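Local coordinates for putative signal transduction protein with CBS domains (Kribbella flavida, PDB 4NOC) that is of unknown function but, with its paired CBS domains, probably senses a small regulatory ligand, perhaps an adenine nucleotide, at residues 4-15 against 105-117. Sequence-based numbering, arbitrary orientation.
Sequences MHGEQMAEQFPV and VKHDDTVLEVAAI. With SO4 (sulfate ion), chain G; SO4 (sulfate ion), chain E.
Gly6 and Glu7, opening the short helix 6-9, bind the backbone of the type I turn Lys106-Asp109: Gly6 N donates to Asp109 O (2.9 Å) and Glu7 N to His107 O (3.0 Å), meeting a lone pair in the carbonyl plane. Packing is tight here: a CB on Gly6 would lie about 3.2 Å from Lys106 O, and His5 CA makes a CA-H...O contact with Asp109 O (3.1 Å). On the side of helix 111-121, selenomethionine Met9 bends at chi3 (68°), which carries its CE to Val114 CG1 at 3.7 Å, tip to tip; Leu143 and Leu146 of helix 140-147 also touch Met9. Residues 4-9 thus pack on the second CBS domain, against the loop joining strand 104-106 to helix 111-121, whose start carries a Thr110-Glu113 capping box, while the chain beyond runs back to strand 36-40 of the first. The outer side is looser. The ring of partly exposed His5 has Asp108 O over its centre, 3.6 Å from the plane; an alanine here would probably leave that carbonyl without its cover and open a gap beside Thr110 CG2. Glu7 OE1 meets the His107 ring edge at CD2 (3.7 Å), and OE2 forms a salt bridge with Lys130. Exposed, poorly ordered Met4 reaches Val111 CG2 through its CG.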
loop_
_atom_site.group_PDB
_atom_site.type_symbol
_atom_site.label_atom_id
_atom_site.label_comp_id
_atom_site.label_asym_id
_atom_site.label_seq_id
_atom_site.Cartn_x
_atom_site.Cartn_y
_atom_site.Cartn_z
HETATM N N MSE A 4 -12.857 -15.731 -14.216
HETATM C CA MSE A 4 -11.535 -16.224 -13.865
HETATM C C MSE A 4 -11.435 -16.629 -12.395
HETATM O O MSE A 4 -12.357 -16.397 -11.615
HETATM C CB MSE A 4 -10.469 -15.187 -14.204
HETATM C CG MSE A 4 -10.615 -13.846 -13.519
HETATM SE SE MSE A 4 -9.490 -12.530 -14.412
HETATM C CE MSE A 4 -10.890 -11.411 -15.195
ATOM N N HIS A 5 -10.320 -17.249 -12.027
ATOM C CA HIS A 5 -10.103 -17.621 -10.637
ATOM C C HIS A 5 -8.894 -16.906 -10.058
ATOM O O HIS A 5 -8.197 -16.195 -10.775
ATOM C CB HIS A 5 -9.971 -19.135 -10.500
ATOM C CG HIS A 5 -11.249 -19.869 -10.756
ATOM N ND1 HIS A 5 -11.287 -21.155 -11.255
ATOM C CD2 HIS A 5 -12.536 -19.495 -10.582
ATOM C CE1 HIS A 5 -12.542 -21.538 -11.374
ATOM N NE2 HIS A 5 -13.326 -20.555 -10.976
ATOM N N GLY A 6 -8.662 -17.076 -8.755
ATOM C CA GLY A 6 -7.532 -16.446 -8.081
ATOM C C GLY A 6 -6.223 -16.661 -8.826
ATOM O O GLY A 6 -5.394 -15.756 -8.917
ATOM N N GLU A 7 -6.055 -17.858 -9.383
ATOM C CA GLU A 7 -4.873 -18.189 -10.174
ATOM C C GLU A 7 -4.643 -17.230 -11.344
ATOM O O GLU A 7 -3.539 -16.734 -11.539
ATOM C CB GLU A 7 -4.982 -19.622 -10.697
ATOM C CG GLU A 7 -3.786 -20.073 -11.507
ATOM C CD GLU A 7 -3.802 -21.563 -11.792
ATOM O OE1 GLU A 7 -4.866 -22.197 -11.626
ATOM O OE2 GLU A 7 -2.747 -22.101 -12.187
ATOM N N GLN A 8 -5.680 -16.976 -12.128
ATOM C CA GLN A 8 -5.559 -16.061 -13.251
ATOM C C GLN A 8 -5.478 -14.606 -12.798
ATOM O O GLN A 8 -4.858 -13.794 -13.478
ATOM C CB GLN A 8 -6.732 -16.229 -14.202
ATOM C CG GLN A 8 -6.766 -17.577 -14.926
ATOM C CD GLN A 8 -7.138 -18.731 -14.006
ATOM O OE1 GLN A 8 -7.892 -18.555 -13.046
ATOM N NE2 GLN A 8 -6.599 -19.909 -14.285
HETATM N N MSE A 9 -6.100 -14.273 -11.662
HETATM C CA MSE A 9 -6.071 -12.901 -11.143
HETATM C C MSE A 9 -4.687 -12.493 -10.637
HETATM O O MSE A 9 -4.288 -11.335 -10.752
HETATM C CB MSE A 9 -7.086 -12.727 -10.004
HETATM C CG MSE A 9 -8.541 -12.958 -10.412
HETATM SE SE MSE A 9 -9.669 -13.065 -8.841
HETATM C CE MSE A 9 -9.527 -11.234 -8.255
ATOM N N ALA A 10 -3.954 -13.454 -10.084
ATOM C CA ALA A 10 -2.704 -13.149 -9.396
ATOM C C ALA A 10 -1.654 -12.627 -10.353
ATOM O O ALA A 10 -1.637 -12.980 -11.534
ATOM C CB ALA A 10 -2.182 -14.376 -8.685
ATOM N N GLU A 11 -0.769 -11.791 -9.826
ATOM C CA GLU A 11 0.403 -11.349 -10.562
ATOM C C GLU A 11 1.656 -11.735 -9.793
ATOM O O GLU A 11 1.605 -11.943 -8.577
ATOM C CB GLU A 11 0.345 -9.840 -10.782
ATOM C CG GLU A 11 -0.783 -9.456 -11.708
ATOM C CD GLU A 11 -1.014 -7.982 -11.747
ATOM O OE1 GLU A 11 -0.999 -7.371 -10.661
ATOM O OE2 GLU A 11 -1.200 -7.434 -12.856
ATOM N N GLN A 12 2.773 -11.842 -10.507
ATOM C CA GLN A 12 4.041 -12.200 -9.897
ATOM C C GLN A 12 4.430 -11.109 -8.918
ATOM O O GLN A 12 4.288 -9.932 -9.239
ATOM C CB GLN A 12 5.117 -12.316 -10.965
ATOM C CG GLN A 12 4.966 -13.531 -11.860
ATOM C CD GLN A 12 5.736 -14.726 -11.338
ATOM O OE1 GLN A 12 5.651 -15.065 -10.156
ATOM N NE2 GLN A 12 6.509 -15.363 -12.214
ATOM N N PHE A 13 4.917 -11.495 -7.742
ATOM C CA PHE A 13 5.246 -10.545 -6.684
ATOM C C PHE A 13 6.518 -11.052 -6.006
ATOM O O PHE A 13 6.616 -12.232 -5.687
ATOM C CB PHE A 13 4.099 -10.535 -5.671
ATOM C CG PHE A 13 3.750 -9.174 -5.130
ATOM C CD1 PHE A 13 2.823 -8.375 -5.779
ATOM C CD2 PHE A 13 4.307 -8.720 -3.937
ATOM C CE1 PHE A 13 2.479 -7.131 -5.269
ATOM C CE2 PHE A 13 3.970 -7.472 -3.421
ATOM C CZ PHE A 13 3.052 -6.677 -4.089
ATOM N N PRO A 14 7.510 -10.179 -5.787
ATOM C CA PRO A 14 8.734 -10.740 -5.194
ATOM C C PRO A 14 8.572 -11.174 -3.737
ATOM O O PRO A 14 7.853 -10.571 -2.921
ATOM C CB PRO A 14 9.760 -9.619 -5.333
ATOM C CG PRO A 14 8.981 -8.405 -5.619
ATOM C CD PRO A 14 7.680 -8.786 -6.224
ATOM N N VAL A 15 9.269 -12.258 -3.439
ATOM C CA VAL A 15 9.161 -12.967 -2.184
ATOM C C VAL A 15 10.558 -13.011 -1.576
ATOM O O VAL A 15 11.551 -13.113 -2.315
ATOM C CB VAL A 15 8.638 -14.401 -2.477
ATOM C CG1 VAL A 15 8.951 -15.352 -1.368
ATOM C CG2 VAL A 15 7.134 -14.366 -2.774
ATOM N N VAL A 105 -5.604 -16.560 -0.450
ATOM C CA VAL A 105 -6.803 -17.131 -1.070
ATOM C C VAL A 105 -6.453 -18.382 -1.882
ATOM O O VAL A 105 -5.357 -18.484 -2.442
ATOM C CB VAL A 105 -7.547 -16.085 -1.966
ATOM C CG1 VAL A 105 -7.876 -14.823 -1.158
ATOM C CG2 VAL A 105 -6.716 -15.704 -3.191
ATOM N N LYS A 106 -7.365 -19.347 -1.921
ATOM C CA LYS A 106 -7.164 -20.547 -2.720
ATOM C C LYS A 106 -7.169 -20.183 -4.194
ATOM O O LYS A 106 -7.960 -19.334 -4.624
ATOM C CB LYS A 106 -8.268 -21.574 -2.446
ATOM C CG LYS A 106 -8.231 -22.120 -1.029
ATOM C CD LYS A 106 -9.390 -23.075 -0.732
ATOM C CE LYS A 106 -9.398 -23.403 0.757
ATOM N NZ LYS A 106 -10.297 -24.534 1.095
ATOM N N HIS A 107 -6.316 -20.854 -4.964
ATOM C CA HIS A 107 -6.173 -20.559 -6.385
ATOM C C HIS A 107 -7.485 -20.691 -7.152
ATOM O O HIS A 107 -7.696 -19.959 -8.116
ATOM C CB HIS A 107 -5.114 -21.460 -7.023
ATOM C CG HIS A 107 -5.578 -22.867 -7.236
ATOM N ND1 HIS A 107 -5.642 -23.791 -6.212
ATOM C CD2 HIS A 107 -6.019 -23.503 -8.348
ATOM C CE1 HIS A 107 -6.108 -24.934 -6.683
ATOM N NE2 HIS A 107 -6.346 -24.786 -7.975
ATOM N N ASP A 108 -8.372 -21.600 -6.745
ATOM C CA ASP A 108 -9.633 -21.713 -7.475
ATOM C C ASP A 108 -10.783 -20.861 -6.942
ATOM O O ASP A 108 -11.928 -21.037 -7.375
ATOM C CB ASP A 108 -10.079 -23.160 -7.655
ATOM C CG ASP A 108 -10.008 -23.954 -6.379
ATOM O OD1 ASP A 108 -9.849 -23.341 -5.299
ATOM O OD2 ASP A 108 -10.118 -25.195 -6.460
ATOM N N ASP A 109 -10.493 -19.937 -6.025
ATOM C CA ASP A 109 -11.500 -18.967 -5.612
ATOM C C ASP A 109 -11.996 -18.160 -6.820
ATOM O O ASP A 109 -11.214 -17.844 -7.726
ATOM C CB ASP A 109 -10.905 -17.967 -4.626
ATOM C CG ASP A 109 -10.877 -18.486 -3.217
ATOM O OD1 ASP A 109 -11.344 -19.623 -2.981
ATOM O OD2 ASP A 109 -10.411 -17.731 -2.340
ATOM N N THR A 110 -13.273 -17.778 -6.806
ATOM C CA THR A 110 -13.822 -16.915 -7.860
ATOM C C THR A 110 -13.492 -15.471 -7.590
ATOM O O THR A 110 -13.045 -15.113 -6.495
ATOM C CB THR A 110 -15.342 -17.029 -7.956
ATOM O OG1 THR A 110 -15.921 -16.564 -6.730
ATOM C CG2 THR A 110 -15.761 -18.512 -8.217
ATOM N N VAL A 111 -13.694 -14.642 -8.605
ATOM C CA VAL A 111 -13.486 -13.198 -8.486
ATOM C C VAL A 111 -14.395 -12.616 -7.394
ATOM O O VAL A 111 -13.974 -11.767 -6.618
ATOM C CB VAL A 111 -13.799 -12.488 -9.823
ATOM C CG1 VAL A 111 -13.595 -11.008 -9.694
ATOM C CG2 VAL A 111 -12.910 -13.019 -10.910
ATOM N N LEU A 112 -15.642 -13.087 -7.341
ATOM C CA LEU A 112 -16.594 -12.630 -6.331
ATOM C C LEU A 112 -16.065 -12.956 -4.937
ATOM O O LEU A 112 -16.075 -12.102 -4.054
ATOM C CB LEU A 112 -17.969 -13.271 -6.556
ATOM C CG LEU A 112 -19.099 -12.853 -5.605
ATOM C CD1 LEU A 112 -19.272 -11.357 -5.602
ATOM C CD2 LEU A 112 -20.416 -13.526 -5.978
ATOM N N GLU A 113 -15.575 -14.183 -4.750
ATOM C CA GLU A 113 -15.028 -14.576 -3.449
ATOM C C GLU A 113 -13.854 -13.703 -3.053
ATOM O O GLU A 113 -13.785 -13.211 -1.921
ATOM C CB GLU A 113 -14.647 -16.055 -3.440
ATOM C CG GLU A 113 -15.882 -16.951 -3.504
ATOM C CD GLU A 113 -15.581 -18.384 -3.908
ATOM O OE1 GLU A 113 -14.475 -18.648 -4.418
ATOM O OE2 GLU A 113 -16.464 -19.247 -3.699
ATOM N N VAL A 114 -12.928 -13.502 -3.981
ATOM C CA VAL A 114 -11.756 -12.688 -3.675
ATOM C C VAL A 114 -12.179 -11.268 -3.342
ATOM O O VAL A 114 -11.648 -10.650 -2.410
ATOM C CB VAL A 114 -10.733 -12.707 -4.828
ATOM C CG1 VAL A 114 -9.608 -11.728 -4.571
ATOM C CG2 VAL A 114 -10.167 -14.122 -4.969
ATOM N N ALA A 115 -13.157 -10.757 -4.080
ATOM C CA ALA A 115 -13.642 -9.405 -3.822
ATOM C C ALA A 115 -14.246 -9.347 -2.427
ATOM O O ALA A 115 -14.037 -8.387 -1.674
ATOM C CB ALA A 115 -14.679 -8.990 -4.879
ATOM N N ALA A 116 -15.001 -10.382 -2.078
ATOM C CA ALA A 116 -15.720 -10.359 -0.809
ATOM C C ALA A 116 -14.701 -10.372 0.306
ATOM O O ALA A 116 -14.854 -9.674 1.326
ATOM C CB ALA A 116 -16.670 -11.552 -0.694
ATOM N N ILE A 117 -13.645 -11.156 0.105
ATOM C CA ILE A 117 -12.597 -11.286 1.117
ATOM C C ILE A 117 -11.864 -9.967 1.293
ATOM O O ILE A 117 -11.745 -9.457 2.413
ATOM C CB ILE A 117 -11.582 -12.354 0.740
ATOM C CG1 ILE A 117 -12.205 -13.744 0.901
ATOM C CG2 ILE A 117 -10.342 -12.219 1.610
ATOM C CD1 ILE A 117 -11.526 -14.784 0.049
HETATM S S SO4 G . 5.304 -15.152 -6.829
HETATM O O1 SO4 G . 4.691 -14.077 -7.586
HETATM O O2 SO4 G . 4.903 -16.445 -7.380
HETATM O O3 SO4 G . 6.759 -15.032 -6.898
HETATM O O4 SO4 G . 4.845 -15.026 -5.450
HETATM S S SO4 E . -5.306 -24.779 -2.899
HETATM O O1 SO4 E . -6.416 -25.003 -1.979
HETATM O O2 SO4 E . -5.039 -26.011 -3.651
HETATM O O3 SO4 E . -5.634 -23.671 -3.797
HETATM O O4 SO4 E . -4.118 -24.441 -2.122
#